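Local coordinates for protein arginine kinase (Cydia pomonella granulosis virus, PDB 6VVG) that probably acts as a viral serine/threonine protein kinase that binds ATP, its activity relying on a side-to-side dimer centred on the regulatory C helix, at residues 179-184 with 192-197; 199-204 with 255-260; 55-60 with 163-168. All coordinates share one frame; numbering follows the deposited sequence. Where two conformers were deposited one is given.

Contact 1: residues 179-184 with 192-197; sequences YFSPEK and TSFDWW
Ser-181, Pro-182 and Glu-183 form the Ser-Pro-Glu version of the kinase APE motif that ends the activation segment, and they pack on Trp-197 and Phe-194 near the start of helix 192-208. Trp-197 sends its indole straight across, CG anti to the backbone N (chi1 179°), and one face of the double ring meets two carbons. Ser-181 CA lies 3.5 Å from the centroid of the Trp-197 five-membered ring and Pro-182 CD 3.4 Å from that of the six-membered ring, each a CH-pi contact almost on the ring normal. At the indole edge, Tyr-179 O sits 3.4 Å from Trp-197 CD1.

As in other kinases, helix 192-208 is the F helix, the central support of the C-lobe, and the glutamate of the motif reaches an arginine: Glu-183 OE1 makes a salt bridge with Arg-264. Lys-184 crosses one face of the Phe-194 ring at about a right angle, its CB 3.7 Å from the centroid. Beyond CG the lysine runs extended, carrying NZ to Asp-174 and Asn-140.

Two waters supply polar links between the apolar patches. One accepts from Ser-181 N at 3.0 Å and donates to Tyr-179 O and Phe-194 O; the other joins Ser-181 OG, Glu-183 OE1 and Ser-193 OG, which is also hydrogen-bonded to Gln-191. Ser-181 OG also accepts from Lys-184 N at 3.1 Å, an N-cap bond with an N-H...O angle of 162°.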
loop_
_atom_site.group_PDB
_atom_site.type_symbol
_atom_site.label_atom_id
_atom_site.label_comp_id
_atom_site.label_asym_id
_atom_site.label_seq_id
_atom_site.Cartn_x
_atom_site.Cartn_y
_atom_site.Cartn_z
ATOM N N TYR A 179 2.021 -21.760 -8.762
ATOM C CA TYR A 179 3.155 -20.853 -8.662
ATOM C C TYR A 179 3.560 -20.592 -7.218
ATOM O O TYR A 179 4.457 -19.775 -6.978
ATOM C CB TYR A 179 2.842 -19.521 -9.361
ATOM C CG TYR A 179 2.887 -19.567 -10.879
ATOM C CD1 TYR A 179 1.760 -19.907 -11.616
ATOM C CD2 TYR A 179 4.051 -19.255 -11.573
ATOM C CE1 TYR A 179 1.789 -19.945 -13.000
ATOM C CE2 TYR A 179 4.092 -19.294 -12.959
ATOM C CZ TYR A 179 2.956 -19.638 -13.666
ATOM O OH TYR A 179 2.989 -19.675 -15.043
ATOM N N PHE A 180 2.931 -21.264 -6.252
ATOM C CA PHE A 180 3.208 -21.007 -4.843
ATOM C C PHE A 180 4.591 -21.522 -4.459
ATOM O O PHE A 180 4.920 -22.682 -4.717
ATOM C CB PHE A 180 2.168 -21.690 -3.950
ATOM C CG PHE A 180 0.837 -20.994 -3.877
ATOM C CD1 PHE A 180 0.504 -19.977 -4.749
ATOM C CD2 PHE A 180 -0.094 -21.388 -2.928
ATOM C CE1 PHE A 180 -0.733 -19.356 -4.672
ATOM C CE2 PHE A 180 -1.329 -20.773 -2.847
ATOM C CZ PHE A 180 -1.649 -19.757 -3.721
ATOM N N SER A 181 5.385 -20.675 -3.804
ATOM C CA SER A 181 6.660 -21.110 -3.255
ATOM C C SER A 181 6.443 -21.986 -2.024
ATOM O O SER A 181 5.373 -21.954 -1.409
ATOM C CB SER A 181 7.512 -19.906 -2.874
ATOM O OG SER A 181 7.024 -19.299 -1.687
ATOM N N PRO A 182 7.450 -22.779 -1.639
ATOM C CA PRO A 182 7.317 -23.550 -0.386
ATOM C C PRO A 182 6.911 -22.673 0.786
ATOM O O PRO A 182 6.103 -23.083 1.628
ATOM C CB PRO A 182 8.716 -24.155 -0.190
ATOM C CG PRO A 182 9.300 -24.222 -1.584
ATOM C CD PRO A 182 8.753 -22.996 -2.299
ATOM N N GLU A 183 7.448 -21.455 0.844
ATOM C CA GLU A 183 7.178 -20.566 1.969
ATOM C C GLU A 183 5.737 -20.071 1.953
ATOM O O GLU A 183 5.103 -19.959 3.010
ATOM C CB GLU A 183 8.154 -19.391 1.937
ATOM C CG GLU A 183 9.609 -19.764 2.226
ATOM C CD GLU A 183 10.240 -20.603 1.127
ATOM O OE1 GLU A 183 9.935 -20.361 -0.060
ATOM O OE2 GLU A 183 11.037 -21.509 1.451
ATOM N N LYS A 184 5.201 -19.757 0.771
ATOM C CA LYS A 184 3.807 -19.330 0.708
ATOM C C LYS A 184 2.871 -20.476 1.063
ATOM O O LYS A 184 1.844 -20.266 1.722
ATOM C CB LYS A 184 3.468 -18.779 -0.679
ATOM C CG LYS A 184 2.058 -18.187 -0.757
ATOM C CD LYS A 184 1.830 -17.384 -2.034
ATOM C CE LYS A 184 0.382 -16.907 -2.124
ATOM N NZ LYS A 184 0.194 -15.833 -3.138
ATOM N N THR A 192 9.807 -11.091 -0.686
ATOM C CA THR A 192 10.275 -11.048 -2.068
ATOM C C THR A 192 10.488 -12.447 -2.629
ATOM O O THR A 192 10.314 -12.663 -3.835
ATOM C CB THR A 192 11.569 -10.238 -2.172
ATOM O OG1 THR A 192 12.561 -10.787 -1.296
ATOM C CG2 THR A 192 11.324 -8.779 -1.808
ATOM N N SER A 193 10.862 -13.407 -1.781
ATOM C CA SER A 193 11.122 -14.758 -2.266
ATOM C C SER A 193 9.886 -15.369 -2.914
ATOM O O SER A 193 10.011 -16.230 -3.793
ATOM C CB SER A 193 11.619 -15.644 -1.121
ATOM O OG SER A 193 10.585 -15.941 -0.198
ATOM N N PHE A 194 8.690 -14.947 -2.493
ATOM C CA PHE A 194 7.472 -15.379 -3.170
ATOM C C PHE A 194 7.558 -15.074 -4.661
ATOM O O PHE A 194 7.302 -15.938 -5.509
ATOM C CB PHE A 194 6.246 -14.674 -2.583
ATOM C CG PHE A 194 5.809 -15.188 -1.242
ATOM C CD1 PHE A 194 6.692 -15.830 -0.398
ATOM C CD2 PHE A 194 4.499 -15.006 -0.825
ATOM C CE1 PHE A 194 6.277 -16.290 0.835
ATOM C CE2 PHE A 194 4.078 -15.462 0.406
ATOM C CZ PHE A 194 4.968 -16.105 1.238
ATOM N N ASP A 195 7.900 -13.825 -4.988
ATOM C CA ASP A 195 8.009 -13.414 -6.383
ATOM C C ASP A 195 9.141 -14.150 -7.085
ATOM O O ASP A 195 8.996 -14.575 -8.236
ATOM C CB ASP A 195 8.227 -11.901 -6.465
ATOM C CG ASP A 195 6.945 -11.108 -6.283
ATOM O OD1 ASP A 195 5.856 -11.713 -6.306
ATOM O OD2 ASP A 195 7.029 -9.873 -6.121
ATOM N N TRP A 196 10.283 -14.305 -6.410
ATOM C CA TRP A 196 11.434 -14.924 -7.059
ATOM C C TRP A 196 11.146 -16.373 -7.427
ATOM O O TRP A 196 11.574 -16.843 -8.487
ATOM C CB TRP A 196 12.663 -14.818 -6.154
ATOM C CG TRP A 196 13.089 -13.394 -5.934
ATOM C CD1 TRP A 196 13.509 -12.833 -4.763
ATOM C CD2 TRP A 196 13.121 -12.345 -6.913
ATOM N NE1 TRP A 196 13.808 -11.506 -4.956
ATOM C CE2 TRP A 196 13.576 -11.181 -6.266
ATOM C CE3 TRP A 196 12.814 -12.280 -8.277
ATOM C CZ2 TRP A 196 13.730 -9.969 -6.934
ATOM C CZ3 TRP A 196 12.965 -11.076 -8.936
ATOM C CH2 TRP A 196 13.422 -9.937 -8.265
ATOM N N TRP A 197 10.424 -17.096 -6.570
ATOM C CA TRP A 197 10.039 -18.464 -6.908
ATOM C C TRP A 197 9.176 -18.489 -8.163
ATOM O O TRP A 197 9.403 -19.294 -9.073
ATOM C CB TRP A 197 9.298 -19.110 -5.736
ATOM C CG TRP A 197 8.836 -20.508 -6.007
ATOM C CD1 TRP A 197 7.669 -20.885 -6.606
ATOM C CD2 TRP A 197 9.527 -21.718 -5.676
ATOM N NE1 TRP A 197 7.593 -22.255 -6.675
ATOM C CE2 TRP A 197 8.722 -22.791 -6.111
ATOM C CE3 TRP A 197 10.748 -21.999 -5.060
ATOM C CZ2 TRP A 197 9.098 -24.120 -5.944
ATOM C CZ3 TRP A 197 11.120 -23.320 -4.895
ATOM C CH2 TRP A 197 10.297 -24.365 -5.334
HETATM O O HOH W 1 5.243 -17.828 -4.849
HETATM O O HOH W 2 9.190 -18.010 -1.098
#

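Contact 2: residues 199-204 with 255-260; sequences VGVVAY and RMLALD
Met-256 and Leu-257, where helix 247-256 runs out, press against Gly-200 of helix 192-208, so the contact joins the end of the H helix of the kinase C-lobe to its long central F helix. Gly-200 is the glycine that closes the kinase DxWxxG motif, here Asp-Trp-Trp-Ala-Val-Gly. It illustrates how a residue without a side chain lets a neighbouring backbone come close: the CA atoms of Gly-200 and Met-256 are 5.1 Å apart.

Met-256 comes first along the chain and touches at both ends of its side chain. Its CB lies 3.9 Å from Gly-200 CA. From there the chain folds back on itself, with bends at chi2 (-66°) and chi3 (-63°), and the methyl swings round to the same glycine, Met-256 CE standing 3.6 Å from Gly-200 N. The methyl also reaches one branch of the preceding residue, Val-199 CG1, at 4.1 Å. Val-199 also packs on Leu-125, Val-126 and Leu-129 of helix 115-133.

Leu-257 is the first residue to leave helical backbone angles, and its side chain still points at helix 192-208. With CG anti to the carbonyl carbon (chi1 -61°), the branch point is directed at Gly-200 and Val-201, and the two methyls divide the work. Leu-257 CD2 lies 3.9 Å from Val-201 N and 4.0 Å from Val-201 CG2, the two side chains crossing at about a right angle. The other methyl lies over the carbonyl end of the glycine and then over the next turn: Leu-257 CD1 is 3.9 Å from Gly-200 O and 4.4 Å from Tyr-204 CB.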
loop_
_atom_site.group_PDB
_atom_site.type_symbol
_atom_site.label_atom_id
_atom_site.label_comp_id
_atom_site.label_asym_id
_atom_site.label_seq_id
_atom_site.Cartn_x
_atom_site.Cartn_y
_atom_site.Cartn_z
ATOM N N VAL A 199 9.147 -16.268 -10.490
ATOM C CA VAL A 199 10.060 -15.980 -11.592
ATOM C C VAL A 199 10.757 -17.257 -12.039
ATOM O O VAL A 199 10.919 -17.510 -13.240
ATOM C CB VAL A 199 11.078 -14.899 -11.184
ATOM C CG1 VAL A 199 12.202 -14.827 -12.212
ATOM C CG2 VAL A 199 10.394 -13.551 -11.032
ATOM N N GLY A 200 11.178 -18.083 -11.081
ATOM C CA GLY A 200 11.800 -19.347 -11.430
ATOM C C GLY A 200 10.893 -20.235 -12.258
ATOM O O GLY A 200 11.330 -20.852 -13.231
ATOM N N VAL A 201 9.614 -20.314 -11.886
ATOM C CA VAL A 201 8.682 -21.117 -12.669
ATOM C C VAL A 201 8.531 -20.535 -14.068
ATOM O O VAL A 201 8.543 -21.265 -15.068
ATOM C CB VAL A 201 7.323 -21.222 -11.952
ATOM C CG1 VAL A 201 6.334 -22.005 -12.813
ATOM C CG2 VAL A 201 7.485 -21.871 -10.585
ATOM N N VAL A 202 8.383 -19.213 -14.163
ATOM C CA VAL A 202 8.282 -18.568 -15.468
ATOM C C VAL A 202 9.519 -18.865 -16.304
ATOM O O VAL A 202 9.419 -19.169 -17.499
ATOM C CB VAL A 202 8.067 -17.052 -15.300
ATOM C CG1 VAL A 202 8.138 -16.349 -16.646
ATOM C CG2 VAL A 202 6.742 -16.777 -14.610
ATOM N N ALA A 203 10.705 -18.777 -15.696
ATOM C CA ALA A 203 11.939 -19.018 -16.437
ATOM C C ALA A 203 11.986 -20.448 -16.956
ATOM O O ALA A 203 12.339 -20.693 -18.116
ATOM C CB ALA A 203 13.148 -18.718 -15.546
ATOM N N TYR A 204 11.626 -21.411 -16.107
ATOM C CA TYR A 204 11.581 -22.795 -16.562
ATOM C C TYR A 204 10.598 -22.959 -17.714
ATOM O O TYR A 204 10.865 -23.694 -18.672
ATOM C CB TYR A 204 11.203 -23.725 -15.410
ATOM C CG TYR A 204 11.474 -25.181 -15.719
ATOM C CD1 TYR A 204 10.621 -25.913 -16.542
ATOM C CD2 TYR A 204 12.594 -25.818 -15.209
ATOM C CE1 TYR A 204 10.879 -27.240 -16.839
ATOM C CE2 TYR A 204 12.854 -27.145 -15.494
ATOM C CZ TYR A 204 11.995 -27.849 -16.307
ATOM O OH TYR A 204 12.257 -29.170 -16.590
ATOM N N ARG A 255 18.649 -23.862 -9.392
ATOM C CA ARG A 255 18.897 -23.050 -8.206
ATOM C C ARG A 255 17.772 -22.061 -7.948
ATOM O O ARG A 255 17.568 -21.663 -6.797
ATOM C CB ARG A 255 20.240 -22.323 -8.348
ATOM C CG ARG A 255 21.419 -23.294 -8.480
ATOM C CD ARG A 255 22.788 -22.615 -8.488
ATOM N NE ARG A 255 23.860 -23.605 -8.608
ATOM C CZ ARG A 255 24.612 -24.023 -7.594
ATOM N NH1 ARG A 255 24.427 -23.526 -6.378
ATOM N NH2 ARG A 255 25.555 -24.933 -7.796
ATOM N N MET A 256 17.021 -21.674 -8.981
ATOM C CA MET A 256 15.853 -20.832 -8.747
ATOM C C MET A 256 14.764 -21.592 -7.997
ATOM O O MET A 256 13.998 -20.987 -7.239
ATOM C CB MET A 256 15.295 -20.311 -10.072
ATOM C CG MET A 256 16.112 -19.219 -10.731
ATOM S SD MET A 256 16.169 -17.676 -9.803
ATOM C CE MET A 256 14.439 -17.197 -9.795
ATOM N N LEU A 257 14.679 -22.912 -8.193
ATOM C CA LEU A 257 13.569 -23.707 -7.681
ATOM C C LEU A 257 14.014 -24.725 -6.637
ATOM O O LEU A 257 13.285 -25.684 -6.359
ATOM C CB LEU A 257 12.848 -24.406 -8.836
ATOM C CG LEU A 257 12.249 -23.423 -9.846
ATOM C CD1 LEU A 257 11.718 -24.095 -11.092
ATOM C CD2 LEU A 257 11.140 -22.604 -9.161
ATOM N N ALA A 258 15.189 -24.529 -6.045
ATOM C CA ALA A 258 15.624 -25.372 -4.941
ATOM C C ALA A 258 14.583 -25.360 -3.829
ATOM O O ALA A 258 14.160 -24.297 -3.369
ATOM C CB ALA A 258 16.971 -24.881 -4.408
ATOM N N LEU A 259 14.161 -26.553 -3.405
ATOM C CA LEU A 259 13.201 -26.641 -2.309
ATOM C C LEU A 259 13.721 -25.915 -1.072
ATOM O O LEU A 259 13.005 -25.116 -0.458
ATOM C CB LEU A 259 12.906 -28.104 -1.984
ATOM C CG LEU A 259 12.058 -28.340 -0.732
ATOM C CD1 LEU A 259 10.728 -27.605 -0.850
ATOM C CD2 LEU A 259 11.840 -29.828 -0.493
ATOM N N ASP A 260 14.967 -26.190 -0.692
ATOM C CA ASP A 260 15.598 -25.547 0.454
ATOM C C ASP A 260 16.009 -24.131 0.073
ATOM O O ASP A 260 16.825 -23.938 -0.836
ATOM C CB ASP A 260 16.812 -26.364 0.898
ATOM C CG ASP A 260 17.405 -25.880 2.209
ATOM O OD1 ASP A 260 17.087 -24.755 2.648
ATOM O OD2 ASP A 260 18.203 -26.637 2.800
#

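Contact 3: residues 55-60 with 163-168; sequences TFNSLE and LSRIVG
Asn-57 lays its amide beside Ser-164 and Arg-165 and serves both segments with one flat group. With CG anti to the backbone N (chi1 174°), the amide NH2 is carried across the gap. Asn-57 ND2 donates to Ser-164 O at 2.9 Å in a nearly straight bond (170°) that lies in the plane of the amide and follows a lone pair of the carbonyl. The same NH2 also hydrogen-bonds to Gly-162 O. Over it runs the Arg-165 guanidinium, tilted only 15° from the amide, so that Asn-57 ND2 sits against its face, 3.3 Å from Arg-165 NH1; both nitrogens are donors, so this is no hydrogen bond but a near-parallel approach of the two planes. A water fills in the hydrogen bonding, donating to Asn-57 OD1 and Ser-164 O and accepting from Arg-165 NH1, while Arg-165 NH2 forms a salt bridge with Asp-174.

The other end of the amide turns to its own chain: Asn-57 OD1 takes a capping bond from Leu-59 N at 3.0 Å, an Asx turn leading into helix 59-66. This is the regulatory C helix of protein kinases, and residues 163-168 follow the Asp-Tyr-Gly that stands for the DFG motif. Leu-59 then presses a methyl onto the backbone of residues 164-166, its CD2 packed tightly at 3.3 Å from Arg-165 N. Its second methyl, Leu-59 CD1, meets Ile-166 CG1 at 4.0 Å, and Asp-62 of the second subunit packs on the same leucine. Glu-60, next along, makes the salt bridge to Lys-49 that ties the C helix to the AMP-binding lysine.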
loop_
_atom_site.group_PDB
_atom_site.type_symbol
_atom_site.label_atom_id
_atom_site.label_comp_id
_atom_site.label_asym_id
_atom_site.label_seq_id
_atom_site.Cartn_x
_atom_site.Cartn_y
_atom_site.Cartn_z
ATOM N N THR A 55 -14.321 -5.646 -3.467
ATOM C CA THR A 55 -13.281 -6.604 -3.808
ATOM C C THR A 55 -11.935 -5.959 -4.108
ATOM O O THR A 55 -10.974 -6.681 -4.391
ATOM C CB THR A 55 -13.692 -7.454 -5.023
ATOM O OG1 THR A 55 -14.014 -6.599 -6.126
ATOM C CG2 THR A 55 -14.884 -8.336 -4.691
ATOM N N PHE A 56 -11.829 -4.636 -4.052
ATOM C CA PHE A 56 -10.622 -3.981 -4.534
ATOM C C PHE A 56 -9.470 -4.143 -3.549
ATOM O O PHE A 56 -9.639 -3.958 -2.340
ATOM C CB PHE A 56 -10.878 -2.498 -4.780
ATOM C CG PHE A 56 -9.783 -1.820 -5.549
ATOM C CD1 PHE A 56 -9.496 -2.208 -6.844
ATOM C CD2 PHE A 56 -9.034 -0.804 -4.977
ATOM C CE1 PHE A 56 -8.490 -1.597 -7.560
ATOM C CE2 PHE A 56 -8.022 -0.186 -5.691
ATOM C CZ PHE A 56 -7.752 -0.584 -6.984
ATOM N N ASN A 57 -8.296 -4.483 -4.081
ATOM C CA ASN A 57 -7.042 -4.456 -3.335
ATOM C C ASN A 57 -6.418 -3.079 -3.540
ATOM O O ASN A 57 -5.913 -2.776 -4.625
ATOM C CB ASN A 57 -6.113 -5.571 -3.814
ATOM C CG ASN A 57 -4.736 -5.511 -3.174
ATOM O OD1 ASN A 57 -4.451 -4.639 -2.357
ATOM N ND2 ASN A 57 -3.874 -6.448 -3.550
ATOM N N SER A 58 -6.455 -2.243 -2.498
ATOM C CA SER A 58 -6.020 -0.857 -2.650
ATOM C C SER A 58 -4.567 -0.760 -3.097
ATOM O O SER A 58 -4.180 0.226 -3.733
ATOM C CB SER A 58 -6.224 -0.098 -1.338
ATOM O OG SER A 58 -5.358 -0.576 -0.321
ATOM N N LEU A 59 -3.750 -1.765 -2.781
ATOM C CA LEU A 59 -2.347 -1.724 -3.176
ATOM C C LEU A 59 -2.169 -1.747 -4.689
ATOM O O LEU A 59 -1.110 -1.341 -5.182
ATOM C CB LEU A 59 -1.593 -2.898 -2.555
ATOM C CG LEU A 59 -0.104 -2.688 -2.274
ATOM C CD1 LEU A 59 0.081 -1.647 -1.185
ATOM C CD2 LEU A 59 0.568 -4.001 -1.894
ATOM N N GLU A 60 -3.170 -2.219 -5.434
ATOM C CA GLU A 60 -3.080 -2.195 -6.890
ATOM C C GLU A 60 -2.868 -0.775 -7.396
ATOM O O GLU A 60 -2.121 -0.553 -8.355
ATOM C CB GLU A 60 -4.342 -2.804 -7.503
ATOM C CG GLU A 60 -4.309 -2.901 -9.019
ATOM C CD GLU A 60 -5.437 -3.746 -9.582
ATOM O OE1 GLU A 60 -6.316 -4.176 -8.802
ATOM O OE2 GLU A 60 -5.444 -3.978 -10.811
ATOM N N LEU A 163 -3.193 -8.528 -6.825
ATOM C CA LEU A 163 -2.854 -9.382 -5.694
ATOM C C LEU A 163 -1.595 -8.915 -4.975
ATOM O O LEU A 163 -1.047 -9.660 -4.154
ATOM C CB LEU A 163 -2.685 -10.830 -6.155
ATOM C CG LEU A 163 -3.960 -11.554 -6.589
ATOM C CD1 LEU A 163 -3.673 -13.024 -6.872
ATOM C CD2 LEU A 163 -5.059 -11.428 -5.545
ATOM N N SER A 164 -1.130 -7.698 -5.257
ATOM C CA SER A 164 0.084 -7.178 -4.643
ATOM C C SER A 164 -0.091 -7.029 -3.135
ATOM O O SER A 164 -1.189 -6.759 -2.637
ATOM C CB SER A 164 0.449 -5.825 -5.257
ATOM O OG SER A 164 0.851 -5.964 -6.610
ATOM N N ARG A 165 1.012 -7.194 -2.406
ATOM C CA ARG A 165 0.967 -7.181 -0.954
ATOM C C ARG A 165 2.167 -6.446 -0.369
ATOM O O ARG A 165 3.221 -6.314 -0.999
ATOM C CB ARG A 165 0.944 -8.605 -0.372
ATOM C CG ARG A 165 -0.135 -9.513 -0.917
ATOM C CD ARG A 165 -1.504 -9.120 -0.388
ATOM N NE ARG A 165 -2.547 -9.900 -1.041
ATOM C CZ ARG A 165 -3.787 -9.475 -1.255
ATOM N NH1 ARG A 165 -4.158 -8.269 -0.846
ATOM N NH2 ARG A 165 -4.659 -10.265 -1.870
ATOM N N ILE A 166 1.994 -5.996 0.873
ATOM C CA ILE A 166 3.063 -5.340 1.618
ATOM C C ILE A 166 3.951 -6.400 2.258
ATOM O O ILE A 166 3.458 -7.356 2.867
ATOM C CB ILE A 166 2.488 -4.395 2.687
ATOM C CG1 ILE A 166 1.769 -3.210 2.041
ATOM C CG2 ILE A 166 3.594 -3.902 3.604
ATOM C CD1 ILE A 166 1.085 -2.281 3.038
ATOM N N VAL A 167 5.268 -6.222 2.131
ATOM C CA VAL A 167 6.212 -7.168 2.710
ATOM C C VAL A 167 5.996 -7.252 4.213
ATOM O O VAL A 167 5.883 -6.230 4.900
ATOM C CB VAL A 167 7.652 -6.748 2.380
ATOM C CG1 VAL A 167 8.654 -7.583 3.168
ATOM C CG2 VAL A 167 7.910 -6.853 0.884
ATOM N N GLY A 168 5.933 -8.478 4.729
ATOM C CA GLY A 168 5.871 -8.713 6.157
ATOM C C GLY A 168 4.492 -9.003 6.714
ATOM O O GLY A 168 4.394 -9.414 7.878
HETATM O O HOH W 3 -2.702 -5.588 -0.270
#

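Followed from the N terminus, the three contacts come in series, none nesting or crossing. Contact 3 closes the longest loop, 102 residues that run from the C helix through the last two strands of the N-lobe sheet and the hinge into the C-lobe, so it couples the two lobes near the nucleotide and at the dimer interface. Contact 1 closes a short loop, seven residues between its segments, from activation segment to F helix. Contact 2 closes 50 residues from that helix to the end of helix 247-256. Contacts 1 and 2 share helix 192-208 and touch, Trp-197 CH2 lying 3.4 Å from Leu-257 O, whereas contact 3 stands about 16 Å from contact 1, centre to centre.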